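PDB 5HBA: uncharacterized protein from Danio rerio, which is the globular domain of complement C1q subcomponent subunit A, and probably serves target recognition at the start of the classical complement pathway in innate immunity. Local coordinates for residues G93-L98 with F129-N134; F6-N11 with F35-G40; F42-K45 with V49-F52; C63-S68 with P73-F78. All blocks are in the same frame, centred on the assembly; numbering follows the deposited sequence.

Interaction 1. Residues G93-L98 with F129-N134; sequences GAVLTL and FLIYRN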
loop_
_atom_site.group_PDB
_atom_site.type_symbol
_atom_site.label_atom_id
_atom_site.label_comp_id
_atom_site.label_asym_id
_atom_site.label_seq_id
_atom_site.Cartn_x
_atom_site.Cartn_y
_atom_site.Cartn_z
ATOM N N GLY A 93 -0.338 5.702 -3.284
ATOM C CA GLY A 93 -0.501 5.062 -4.572
ATOM C C GLY A 93 -1.897 5.241 -5.102
ATOM O O GLY A 93 -2.767 5.812 -4.420
ATOM N N ALA A 94 -2.125 4.766 -6.324
ATOM C CA ALA A 94 -3.400 4.996 -6.992
ATOM C C ALA A 94 -3.621 4.031 -8.140
ATOM O O ALA A 94 -2.671 3.437 -8.651
ATOM C CB ALA A 94 -3.487 6.439 -7.494
ATOM N N VAL A 95 -4.883 3.874 -8.535
ATOM C CA VAL A 95 -5.215 3.211 -9.793
ATOM C C VAL A 95 -5.373 4.276 -10.881
ATOM O O VAL A 95 -6.224 5.170 -10.778
ATOM C CB VAL A 95 -6.498 2.366 -9.683
ATOM C CG1 VAL A 95 -7.010 1.994 -11.064
ATOM C CG2 VAL A 95 -6.224 1.106 -8.881
ATOM N N LEU A 96 -4.533 4.195 -11.910
ATOM C CA LEU A 96 -4.495 5.224 -12.946
ATOM C C LEU A 96 -4.730 4.653 -14.345
ATOM O O LEU A 96 -4.280 3.550 -14.659
ATOM C CB LEU A 96 -3.129 5.924 -12.931
ATOM C CG LEU A 96 -2.668 6.569 -11.622
ATOM C CD1 LEU A 96 -1.262 7.158 -11.788
ATOM C CD2 LEU A 96 -3.645 7.639 -11.188
ATOM N N THR A 97 -5.411 5.428 -15.187
ATOM C CA THR A 97 -5.580 5.097 -16.597
ATOM C C THR A 97 -4.494 5.812 -17.382
ATOM O O THR A 97 -4.377 7.039 -17.293
ATOM C CB THR A 97 -6.949 5.595 -17.123
ATOM O OG1 THR A 97 -7.989 5.116 -16.268
ATOM C CG2 THR A 97 -7.192 5.099 -18.536
ATOM N N LEU A 98 -3.708 5.062 -18.151
ATOM C CA LEU A 98 -2.585 5.651 -18.865
ATOM C C LEU A 98 -2.666 5.435 -20.379
ATOM O O LEU A 98 -3.132 4.393 -20.846
ATOM C CB LEU A 98 -1.263 5.090 -18.339
ATOM C CG LEU A 98 -0.947 5.210 -16.845
ATOM C CD1 LEU A 98 0.362 4.486 -16.543
ATOM C CD2 LEU A 98 -0.851 6.669 -16.426
ATOM N N PHE A 129 1.899 -2.301 -11.642
ATOM C CA PHE A 129 1.547 -3.344 -12.604
ATOM C C PHE A 129 0.263 -3.027 -13.363
ATOM O O PHE A 129 -0.606 -2.288 -12.876
ATOM C CB PHE A 129 1.472 -4.732 -11.938
ATOM C CG PHE A 129 0.607 -4.775 -10.712
ATOM C CD1 PHE A 129 -0.766 -4.970 -10.819
ATOM C CD2 PHE A 129 1.166 -4.626 -9.451
ATOM C CE1 PHE A 129 -1.562 -5.013 -9.689
ATOM C CE2 PHE A 129 0.367 -4.663 -8.312
ATOM C CZ PHE A 129 -0.991 -4.863 -8.434
ATOM N N LEU A 130 0.162 -3.574 -14.569
ATOM C CA LEU A 130 -1.038 -3.437 -15.382
ATOM C C LEU A 130 -2.188 -4.214 -14.750
ATOM O O LEU A 130 -2.010 -5.361 -14.331
ATOM C CB LEU A 130 -0.779 -3.971 -16.799
ATOM C CG LEU A 130 -2.000 -3.982 -17.731
ATOM C CD1 LEU A 130 -2.337 -2.570 -18.136
ATOM C CD2 LEU A 130 -1.778 -4.848 -18.960
ATOM N N ILE A 131 -3.361 -3.588 -14.677
ATOM C CA ILE A 131 -4.568 -4.299 -14.263
ATOM C C ILE A 131 -5.278 -4.856 -15.502
ATOM O O ILE A 131 -5.595 -6.047 -15.563
ATOM C CB ILE A 131 -5.515 -3.400 -13.442
ATOM C CG1 ILE A 131 -4.828 -2.944 -12.144
ATOM C CG2 ILE A 131 -6.818 -4.138 -13.135
ATOM C CD1 ILE A 131 -5.539 -1.752 -11.461
ATOM N N TYR A 132 -5.529 -4.001 -16.488
ATOM C CA TYR A 132 -6.084 -4.476 -17.755
ATOM C C TYR A 132 -5.705 -3.577 -18.929
ATOM O O TYR A 132 -5.496 -2.368 -18.757
ATOM C CB TYR A 132 -7.608 -4.678 -17.653
ATOM C CG TYR A 132 -8.448 -3.413 -17.689
ATOM C CD1 TYR A 132 -8.758 -2.794 -18.900
ATOM C CD2 TYR A 132 -8.966 -2.859 -16.519
ATOM C CE1 TYR A 132 -9.533 -1.647 -18.948
ATOM C CE2 TYR A 132 -9.752 -1.706 -16.558
ATOM C CZ TYR A 132 -10.029 -1.109 -17.778
ATOM O OH TYR A 132 -10.800 0.035 -17.844
ATOM N N ARG A 133 -5.625 -4.167 -20.120
ATOM C CA ARG A 133 -5.275 -3.430 -21.337
ATOM C C ARG A 133 -6.430 -2.601 -21.882
ATOM O O ARG A 133 -7.549 -3.103 -22.010
ATOM C CB ARG A 133 -4.807 -4.397 -22.431
ATOM C CG ARG A 133 -3.418 -4.937 -22.228
ATOM C CD ARG A 133 -3.079 -6.002 -23.259
ATOM N NE ARG A 133 -1.662 -6.363 -23.204
ATOM C CZ ARG A 133 -1.145 -7.269 -22.378
ATOM N NH1 ARG A 133 -1.925 -7.923 -21.526
ATOM N NH2 ARG A 133 0.157 -7.522 -22.403
ATOM N N ASN A 134 -6.145 -1.341 -22.214
ATOM C CA ASN A 134 -7.122 -0.434 -22.830
ATOM C C ASN A 134 -7.491 -0.931 -24.218
ATOM O O ASN A 134 -6.770 -0.661 -25.185
ATOM C CB ASN A 134 -6.545 0.987 -22.972
ATOM C CG ASN A 134 -7.030 1.941 -21.894
ATOM O OD1 ASN A 134 -8.069 1.718 -21.263
ATOM N ND2 ASN A 134 -6.280 3.034 -21.691
#
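Val95 and Ile131 meet through methyl groups alone: CD1 at the end of Ile131 settles between the two branches of Val95, 3.9 Å from Val95 CG2 and 4.0 Å from Val95 CG1, the side chains crossing at about a right angle. Ile131 reaches there because its CG1 lies opposite the carbonyl carbon (chi1 -62°) and CD1 then continues the extended chain (chi2 164°). Farther along, the amide of Asn134 lies across Thr97, its ND2 3.9 Å from Thr97 CG2 and 3.5 Å from the carbonyl O of Leu98. Between the segments runs strand 48-59, which pairs with 87-98 along one edge and 120-133 along the other in one sheet of the jelly-roll beta sandwich characteristic of C1q domains, so Val95 and Ile131 meet over its Val49. Opposite Val49 the chain of 129-134 carries one residue too many: Ile131 and Tyr132 both face it, a classic beta bulge, and the strand turns a corner there. The same surface lies against a second subunit, in which Phe6 packs on Val95 and Phe129 on Ile131 and whose Ser29 hydroxyl is hydrogen-bonded to Val95 O.

Interaction 2. Residues F6-N11 with F35-G40; sequences FSVLRN and FQIKTG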
loop_
_atom_site.group_PDB
_atom_site.type_symbol
_atom_site.label_atom_id
_atom_site.label_comp_id
_atom_site.label_asym_id
_atom_site.label_seq_id
_atom_site.Cartn_x
_atom_site.Cartn_y
_atom_site.Cartn_z
ATOM N N PHE A 6 6.474 -3.959 -12.231
ATOM C CA PHE A 6 7.804 -3.566 -11.780
ATOM C C PHE A 6 7.894 -3.346 -10.275
ATOM O O PHE A 6 6.894 -3.055 -9.598
ATOM C CB PHE A 6 8.276 -2.299 -12.504
ATOM C CG PHE A 6 7.592 -1.046 -12.032
ATOM C CD1 PHE A 6 8.087 -0.334 -10.941
ATOM C CD2 PHE A 6 6.460 -0.578 -12.679
ATOM C CE1 PHE A 6 7.446 0.815 -10.489
ATOM C CE2 PHE A 6 5.811 0.579 -12.240
ATOM C CZ PHE A 6 6.307 1.275 -11.138
ATOM N N SER A 7 9.117 -3.462 -9.773
ATOM C CA SER A 7 9.434 -3.153 -8.394
ATOM C C SER A 7 10.860 -2.622 -8.376
ATOM O O SER A 7 11.814 -3.346 -8.728
ATOM C CB SER A 7 9.318 -4.409 -7.530
ATOM O OG SER A 7 9.600 -4.109 -6.179
ATOM N N VAL A 8 11.010 -1.357 -7.994
ATOM C CA VAL A 8 12.327 -0.712 -7.981
ATOM C C VAL A 8 12.664 -0.169 -6.597
ATOM O O VAL A 8 11.783 0.303 -5.872
ATOM C CB VAL A 8 12.425 0.413 -9.049
ATOM C CG1 VAL A 8 12.415 -0.194 -10.447
ATOM C CG2 VAL A 8 11.259 1.407 -8.888
ATOM N N LEU A 9 13.944 -0.253 -6.235
ATOM C CA LEU A 9 14.400 0.104 -4.893
ATOM C C LEU A 9 15.439 1.221 -4.913
ATOM O O LEU A 9 16.340 1.245 -5.759
ATOM C CB LEU A 9 14.981 -1.139 -4.202
ATOM C CG LEU A 9 15.829 -1.002 -2.930
ATOM C CD1 LEU A 9 15.019 -0.523 -1.731
ATOM C CD2 LEU A 9 16.516 -2.325 -2.614
ATOM N N ARG A 10 15.306 2.153 -3.980
ATOM C CA ARG A 10 16.326 3.174 -3.791
ATOM C C ARG A 10 16.910 2.982 -2.409
ATOM O O ARG A 10 16.189 3.115 -1.418
ATOM C CB ARG A 10 15.739 4.587 -3.885
ATOM C CG ARG A 10 16.809 5.669 -3.689
ATOM C CD ARG A 10 16.230 7.075 -3.575
ATOM N NE ARG A 10 17.300 8.027 -3.292
ATOM C CZ ARG A 10 17.949 8.726 -4.223
ATOM N NH1 ARG A 10 17.616 8.597 -5.505
ATOM N NH2 ARG A 10 18.918 9.565 -3.867
ATOM N N ASN A 11 18.201 2.644 -2.352
ATOM C CA ASN A 11 18.925 2.497 -1.092
ATOM C C ASN A 11 20.363 2.952 -1.296
ATOM O O ASN A 11 21.213 2.170 -1.711
ATOM C CB ASN A 11 18.905 1.046 -0.600
ATOM C CG ASN A 11 19.462 0.897 0.820
ATOM O OD1 ASN A 11 19.416 1.828 1.619
ATOM N ND2 ASN A 11 19.980 -0.283 1.133
ATOM N N PHE A 35 10.420 0.496 -16.867
ATOM C CA PHE A 35 10.960 1.444 -15.903
ATOM C C PHE A 35 12.436 1.777 -16.135
ATOM O O PHE A 35 13.270 0.882 -16.283
ATOM C CB PHE A 35 10.791 0.919 -14.473
ATOM C CG PHE A 35 10.704 2.012 -13.451
ATOM C CD1 PHE A 35 11.854 2.643 -12.991
ATOM C CD2 PHE A 35 9.469 2.428 -12.972
ATOM C CE1 PHE A 35 11.773 3.665 -12.064
ATOM C CE2 PHE A 35 9.379 3.450 -12.047
ATOM C CZ PHE A 35 10.531 4.075 -11.595
ATOM N N GLN A 36 12.759 3.066 -16.134
ATOM C CA GLN A 36 14.150 3.491 -16.219
ATOM C C GLN A 36 14.603 4.015 -14.862
ATOM O O GLN A 36 14.202 5.105 -14.438
ATOM C CB GLN A 36 14.333 4.557 -17.311
ATOM C CG GLN A 36 14.269 3.990 -18.740
ATOM C CD GLN A 36 14.480 5.055 -19.817
ATOM O OE1 GLN A 36 15.243 6.006 -19.628
ATOM N NE2 GLN A 36 13.792 4.903 -20.947
ATOM N N ILE A 37 15.444 3.246 -14.177
ATOM C CA ILE A 37 15.802 3.618 -12.816
ATOM C C ILE A 37 16.693 4.856 -12.778
ATOM O O ILE A 37 16.752 5.541 -11.761
ATOM C CB ILE A 37 16.458 2.457 -12.027
ATOM C CG1 ILE A 37 17.749 1.993 -12.692
ATOM C CG2 ILE A 37 15.474 1.303 -11.853
ATOM C CD1 ILE A 37 18.503 0.937 -11.853
ATOM N N LYS A 38 17.375 5.157 -13.883
ATOM C CA LYS A 38 18.218 6.353 -13.939
ATOM C C LYS A 38 17.436 7.662 -14.049
ATOM O O LYS A 38 17.952 8.719 -13.691
ATOM C CB LYS A 38 19.223 6.269 -15.099
ATOM C CG LYS A 38 20.319 5.240 -14.915
ATOM C CD LYS A 38 21.408 5.448 -15.979
ATOM C CE LYS A 38 22.250 4.203 -16.183
ATOM N NZ LYS A 38 23.166 4.371 -17.355
ATOM N N THR A 39 16.206 7.606 -14.551
ATOM C CA THR A 39 15.418 8.824 -14.700
ATOM C C THR A 39 14.285 8.867 -13.671
ATOM O O THR A 39 13.692 9.928 -13.417
ATOM C CB THR A 39 14.803 8.941 -16.106
ATOM O OG1 THR A 39 13.914 7.842 -16.331
ATOM C CG2 THR A 39 15.895 8.955 -17.187
ATOM N N GLY A 40 13.967 7.704 -13.106
ATOM C CA GLY A 40 12.880 7.599 -12.142
ATOM C C GLY A 40 11.494 7.464 -12.755
ATOM O O GLY A 40 10.489 7.483 -12.026
#
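The ring of Phe35 lies over the hollow formed by Phe6 and Val8, two side chains that point the same way from strand 6-10. In the C1q jelly roll this strand belongs to one sheet and Phe35 to the edge of the other, so the contact is part of the hydrophobic filling of the beta sandwich. Phe35 presses its CD2 over one face of the Phe6 ring, 3.6 Å from Phe6 CE1, offset toward the rim. The two rings are tilted 39° to each other, with centroids 4.8 Å apart, neither a stack nor a T. Phe35 offers a face to Val8, and both methyls of the valine lie against it: CG2 stands 4.0 Å from the ring centroid in a CH-pi contact, and CG1 lies 3.9 Å from Phe35 CD1. The Phe6 ring also meets Phe126, edge-to-face, and the ring of Phe42. A leucine in place of Phe6 would probably leave Phe35 CD2 without the ring face beneath it and open a gap beside Phe42 and Phe126. Beyond Phe35 the chain leaves the strand in a turn, where Gln36 O accepts from both Thr39 N and Gly40 N. Ile37 sits at the start of this turn and also reaches Val8: its CG2 branch, opposite the carbonyl carbon, comes within 3.7 Å of Val8 CG1.

Interaction 3. Residues F42-K45 with V49-F52; sequences FTCK and VYYF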
loop_
_atom_site.group_PDB
_atom_site.type_symbol
_atom_site.label_atom_id
_atom_site.label_comp_id
_atom_site.label_asym_id
_atom_site.label_seq_id
_atom_site.Cartn_x
_atom_site.Cartn_y
_atom_site.Cartn_z
ATOM N N PHE A 42 8.427 5.524 -14.821
ATOM C CA PHE A 42 7.720 4.475 -15.541
ATOM C C PHE A 42 7.163 5.141 -16.785
ATOM O O PHE A 42 6.522 6.188 -16.687
ATOM C CB PHE A 42 6.562 3.919 -14.715
ATOM C CG PHE A 42 5.638 3.024 -15.494
ATOM C CD1 PHE A 42 5.911 1.668 -15.620
ATOM C CD2 PHE A 42 4.493 3.534 -16.092
ATOM C CE1 PHE A 42 5.063 0.837 -16.333
ATOM C CE2 PHE A 42 3.641 2.707 -16.812
ATOM C CZ PHE A 42 3.929 1.358 -16.936
ATOM N N THR A 43 7.409 4.545 -17.948
ATOM C CA THR A 43 6.828 5.032 -19.198
ATOM C C THR A 43 5.927 3.956 -19.794
ATOM O O THR A 43 6.378 2.859 -20.116
ATOM C CB THR A 43 7.910 5.399 -20.239
ATOM O OG1 THR A 43 8.724 6.466 -19.732
ATOM C CG2 THR A 43 7.254 5.847 -21.558
ATOM N N CYS A 44 4.651 4.286 -19.943
ATOM C CA CYS A 44 3.664 3.352 -20.472
ATOM C C CYS A 44 3.947 2.953 -21.930
ATOM O O CYS A 44 4.040 3.817 -22.812
ATOM C CB CYS A 44 2.273 3.985 -20.366
ATOM S SG CYS A 44 0.902 2.939 -20.926
ATOM N N LYS A 45 4.089 1.652 -22.170
ATOM C CA LYS A 45 4.132 1.102 -23.524
ATOM C C LYS A 45 2.781 0.479 -23.860
ATOM O O LYS A 45 2.309 0.561 -24.996
ATOM C CB LYS A 45 5.218 0.026 -23.656
ATOM C CG LYS A 45 6.650 0.521 -23.633
ATOM C CD LYS A 45 7.589 -0.644 -23.965
ATOM C CE LYS A 45 8.891 -0.551 -23.207
ATOM N NZ LYS A 45 9.511 -1.895 -23.086
ATOM N N VAL A 49 -5.200 0.381 -17.623
ATOM C CA VAL A 49 -5.416 0.809 -16.252
ATOM C C VAL A 49 -4.363 0.133 -15.371
ATOM O O VAL A 49 -4.155 -1.083 -15.458
ATOM C CB VAL A 49 -6.842 0.465 -15.799
ATOM C CG1 VAL A 49 -7.033 0.792 -14.331
ATOM C CG2 VAL A 49 -7.851 1.239 -16.647
ATOM N N TYR A 50 -3.684 0.925 -14.543
ATOM C CA TYR A 50 -2.534 0.436 -13.790
ATOM C C TYR A 50 -2.706 0.648 -12.296
ATOM O O TYR A 50 -3.422 1.557 -11.882
ATOM C CB TYR A 50 -1.282 1.199 -14.225
ATOM C CG TYR A 50 -0.706 0.768 -15.551
ATOM C CD1 TYR A 50 -1.253 1.213 -16.748
ATOM C CD2 TYR A 50 0.403 -0.071 -15.600
ATOM C CE1 TYR A 50 -0.715 0.821 -17.966
ATOM C CE2 TYR A 50 0.948 -0.467 -16.805
ATOM C CZ TYR A 50 0.383 -0.020 -17.986
ATOM O OH TYR A 50 0.940 -0.421 -19.177
ATOM N N TYR A 51 -2.022 -0.164 -11.492
ATOM C CA TYR A 51 -1.887 0.142 -10.073
ATOM C C TYR A 51 -0.450 0.557 -9.755
ATOM O O TYR A 51 0.509 -0.094 -10.189
ATOM C CB TYR A 51 -2.304 -1.053 -9.199
ATOM C CG TYR A 51 -2.146 -0.789 -7.718
ATOM C CD1 TYR A 51 -2.926 0.167 -7.082
ATOM C CD2 TYR A 51 -1.202 -1.477 -6.964
ATOM C CE1 TYR A 51 -2.782 0.423 -5.738
ATOM C CE2 TYR A 51 -1.053 -1.233 -5.613
ATOM C CZ TYR A 51 -1.850 -0.285 -5.009
ATOM O OH TYR A 51 -1.702 -0.031 -3.674
ATOM N N PHE A 52 -0.306 1.643 -9.000
ATOM C CA PHE A 52 1.008 2.107 -8.548
ATOM C C PHE A 52 0.989 2.274 -7.027
ATOM O O PHE A 52 -0.019 2.697 -6.458
ATOM C CB PHE A 52 1.348 3.462 -9.182
ATOM C CG PHE A 52 1.566 3.407 -10.666
ATOM C CD1 PHE A 52 2.831 3.144 -11.188
ATOM C CD2 PHE A 52 0.516 3.645 -11.545
ATOM C CE1 PHE A 52 3.036 3.105 -12.570
ATOM C CE2 PHE A 52 0.716 3.606 -12.920
ATOM C CZ PHE A 52 1.976 3.327 -13.431
HETATM O O HOH W 1 3.322 -0.353 -20.281
#
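The hydroxyl of Tyr50 is held at two points. It is hydrogen-bonded to the carbonyl O of Val46, and it accepts a hydrogen bond from a water 2.6 Å from Tyr50 OH. That water in turn accepts from the backbone N of Lys45 at 2.9 Å, so it ties the loop after strand 41-43 to the end of the tyrosine and probably limits movement of the ring. Beside the hydroxyl, Cys44 SG lies 3.8 Å from Tyr50 OH and approaches the ring obliquely, a sulfur-aromatic contact. Phe42 bridges Tyr50 and Phe52, which point the same way from strand 48-59. Its CG stands opposite the backbone N (chi1 169°), which carries the ring across the gap between the segments, and CZ leads toward Tyr50, 3.5 Å from Tyr50 CE2. This is an offset edge-to-face pair, the edge of Phe42 directed at the face of Tyr50, with planes at 63°. Such packing of aromatic rings between the two sheets forms part of the hydrophobic core of the C1q beta sandwich, strand 41-43 lying in one sheet and strand 48-59 in the other. Toward Phe52 the roles are reversed: Phe52 turns its edge to a face of Phe42, planes at 73°, its CZ 3.7 Å from Phe42 CD2. An alanine at Phe42 would probably leave the face of Tyr50 and the edge of Phe52 without their common partner and open a gap between the sheets. Leu98 of strand 87-98 packs against all three rings.

Interaction 4. Residues C63-S68 with P73-F78; sequences CLRLKS and PVSLSF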
loop_
_atom_site.group_PDB
_atom_site.type_symbol
_atom_site.label_atom_id
_atom_site.label_comp_id
_atom_site.label_asym_id
_atom_site.label_seq_id
_atom_site.Cartn_x
_atom_site.Cartn_y
_atom_site.Cartn_z
ATOM N N CYS A 63 7.521 14.222 2.593
ATOM C CA CYS A 63 6.405 14.459 1.694
ATOM C C CYS A 63 6.771 13.950 0.297
ATOM O O CYS A 63 7.845 14.268 -0.230
ATOM C CB CYS A 63 6.090 15.950 1.632
ATOM S SG CYS A 63 5.059 16.549 2.990
ATOM N N LEU A 64 5.882 13.151 -0.289
ATOM C CA LEU A 64 6.068 12.655 -1.643
ATOM C C LEU A 64 4.808 12.845 -2.468
ATOM O O LEU A 64 3.677 12.714 -1.963
ATOM C CB LEU A 64 6.474 11.178 -1.624
ATOM C CG LEU A 64 7.918 10.877 -1.210
ATOM C CD1 LEU A 64 8.001 9.500 -0.627
ATOM C CD2 LEU A 64 8.866 10.961 -2.418
ATOM N N ARG A 65 4.997 13.178 -3.741
ATOM C CA ARG A 65 3.878 13.257 -4.664
ATOM C C ARG A 65 3.955 12.098 -5.633
ATOM O O ARG A 65 5.042 11.743 -6.095
ATOM C CB ARG A 65 3.917 14.568 -5.455
ATOM C CG ARG A 65 3.521 15.783 -4.669
ATOM C CD ARG A 65 3.237 16.982 -5.590
ATOM N NE ARG A 65 2.856 18.148 -4.794
ATOM C CZ ARG A 65 3.701 19.109 -4.432
ATOM N NH1 ARG A 65 4.967 19.059 -4.818
ATOM N NH2 ARG A 65 3.277 20.126 -3.695
ATOM N N LEU A 66 2.811 11.496 -5.937
ATOM C CA LEU A 66 2.740 10.596 -7.088
ATOM C C LEU A 66 2.256 11.434 -8.263
ATOM O O LEU A 66 1.207 12.086 -8.173
ATOM C CB LEU A 66 1.769 9.441 -6.825
ATOM C CG LEU A 66 1.503 8.478 -7.983
ATOM C CD1 LEU A 66 2.737 7.566 -8.240
ATOM C CD2 LEU A 66 0.270 7.650 -7.664
ATOM N N LYS A 67 3.012 11.435 -9.357
ATOM C CA LYS A 67 2.713 12.320 -10.483
ATOM C C LYS A 67 2.633 11.562 -11.809
ATOM O O LYS A 67 3.190 10.471 -11.937
ATOM C CB LYS A 67 3.771 13.437 -10.586
ATOM C CG LYS A 67 3.733 14.475 -9.450
ATOM C CD LYS A 67 4.682 15.655 -9.713
ATOM C CE LYS A 67 4.032 16.767 -10.552
ATOM N NZ LYS A 67 2.980 17.512 -9.777
ATOM N N SER A 68 1.934 12.137 -12.792
ATOM C CA SER A 68 1.900 11.576 -14.151
ATOM C C SER A 68 1.863 12.677 -15.215
ATOM O O SER A 68 1.456 13.808 -14.931
ATOM C CB SER A 68 0.659 10.703 -14.352
ATOM O OG SER A 68 -0.502 11.514 -14.479
ATOM N N PRO A 73 -3.707 15.530 -15.685
ATOM C CA PRO A 73 -2.534 14.989 -14.996
ATOM C C PRO A 73 -2.867 14.601 -13.561
ATOM O O PRO A 73 -3.848 15.092 -12.996
ATOM C CB PRO A 73 -1.529 16.154 -15.036
ATOM C CG PRO A 73 -2.317 17.380 -15.564
ATOM C CD PRO A 73 -3.766 16.996 -15.586
ATOM N N VAL A 74 -2.076 13.700 -12.993
ATOM C CA VAL A 74 -2.287 13.281 -11.621
ATOM C C VAL A 74 -1.231 13.932 -10.759
ATOM O O VAL A 74 -0.058 13.994 -11.139
ATOM C CB VAL A 74 -2.204 11.748 -11.484
ATOM C CG1 VAL A 74 -2.194 11.321 -10.012
ATOM C CG2 VAL A 74 -3.364 11.108 -12.218
ATOM N N SER A 75 -1.653 14.435 -9.604
ATOM C CA SER A 75 -0.717 14.922 -8.594
ATOM C C SER A 75 -1.305 14.626 -7.215
ATOM O O SER A 75 -2.185 15.354 -6.740
ATOM C CB SER A 75 -0.477 16.425 -8.779
ATOM O OG SER A 75 0.556 16.886 -7.927
ATOM N N LEU A 76 -0.857 13.535 -6.594
ATOM C CA LEU A 76 -1.374 13.140 -5.276
ATOM C C LEU A 76 -0.263 13.239 -4.239
ATOM O O LEU A 76 0.837 12.724 -4.461
ATOM C CB LEU A 76 -1.912 11.704 -5.309
ATOM C CG LEU A 76 -3.059 11.410 -6.267
ATOM C CD1 LEU A 76 -3.267 9.920 -6.335
ATOM C CD2 LEU A 76 -4.347 12.118 -5.799
ATOM N N SER A 77 -0.556 13.874 -3.107
ATOM C CA SER A 77 0.440 14.098 -2.054
ATOM C C SER A 77 0.238 13.176 -0.854
ATOM O O SER A 77 -0.893 12.917 -0.421
ATOM C CB SER A 77 0.393 15.561 -1.570
ATOM O OG SER A 77 0.717 16.455 -2.625
ATOM N N PHE A 78 1.345 12.701 -0.300
ATOM C CA PHE A 78 1.314 11.852 0.879
ATOM C C PHE A 78 2.412 12.343 1.801
ATOM O O PHE A 78 3.582 12.286 1.438
ATOM C CB PHE A 78 1.554 10.391 0.483
ATOM C CG PHE A 78 0.547 9.869 -0.507
ATOM C CD1 PHE A 78 -0.678 9.355 -0.077
ATOM C CD2 PHE A 78 0.804 9.927 -1.867
ATOM C CE1 PHE A 78 -1.624 8.894 -1.007
ATOM C CE2 PHE A 78 -0.128 9.464 -2.797
ATOM C CZ PHE A 78 -1.340 8.951 -2.365
HETATM O O HOH W 2 1.109 18.842 -2.121
HETATM O O HOH W 3 -0.072 18.101 -5.596
#
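Leu64 and Leu66 each exchange a pair of backbone hydrogen bonds with the strand running the other way: Leu64 with Phe78, Leu66 with Leu76. Leu66 N reaches Leu76 O at 2.8 Å and Leu76 N returns to Leu66 O at 3.0 Å. Near the turn the pattern is altered, for although Ser68 N still gives to Val74 O, Val74 N is met by the side-chain Ser68 OG at 3.1 Å instead of a carbonyl. Ser68 OG is also hydrogen-bonded to Ser70 in the turn, so it helps close the beta hairpin formed by strands 62-68 and 75-80. On the face bearing Arg65, Lys67, Ser75 and Ser77 the polar groups serve one another. Lys67, bent at chi3 and chi4, folds its NZ back to Ser75 OG at 3.1 Å, and the extended Arg65 passes alongside both serines. One water joins Arg65 NH2 to Ser77 OG; a second lies 2.7 Å from Ser75 OG and accepts a weak bond from Arg65 NE. Arg65 also makes a cation-pi contact with Phe109. On the face bearing Leu64, Leu66, Leu76 and Phe78, Leu66 and Leu76 pack on Ala94 and Phe78 on Val90 of strand 87-98. A disulfide from Cys63 to Cys79 ties the hairpin's strands covalently, strand 103-109 bonds to the other edge of strand 62-68, and a second subunit's Tyr123 hydroxyl is hydrogen-bonded to Ser77 N.

Strand 48-59, which carries Val49-Phe52 of interaction 3, pairs with both strands of interaction 1; the centres are about 6 Å apart, Leu96 O is 2.7 Å from Tyr50 N, and Ile131 N is 2.7 Å from Val49 O. Interaction 2 continues the aromatic core of interaction 3, Phe6 CE2 lying 3.6 Å from Phe42 CD1. Interaction 4 reaches interaction 1 across the sandwich, where Ala94 CB comes within 3.7 Å of Leu76 CD1. Interactions 2 and 4 stand on opposite sides of the chain's centre, their centres about 17 Å apart, though both reach the sheet containing strands 35-36 and 75-80. Interactions 1, 3 and 4 all touch the second subunit, and interaction 2 the third, through Ser7 and Leu9.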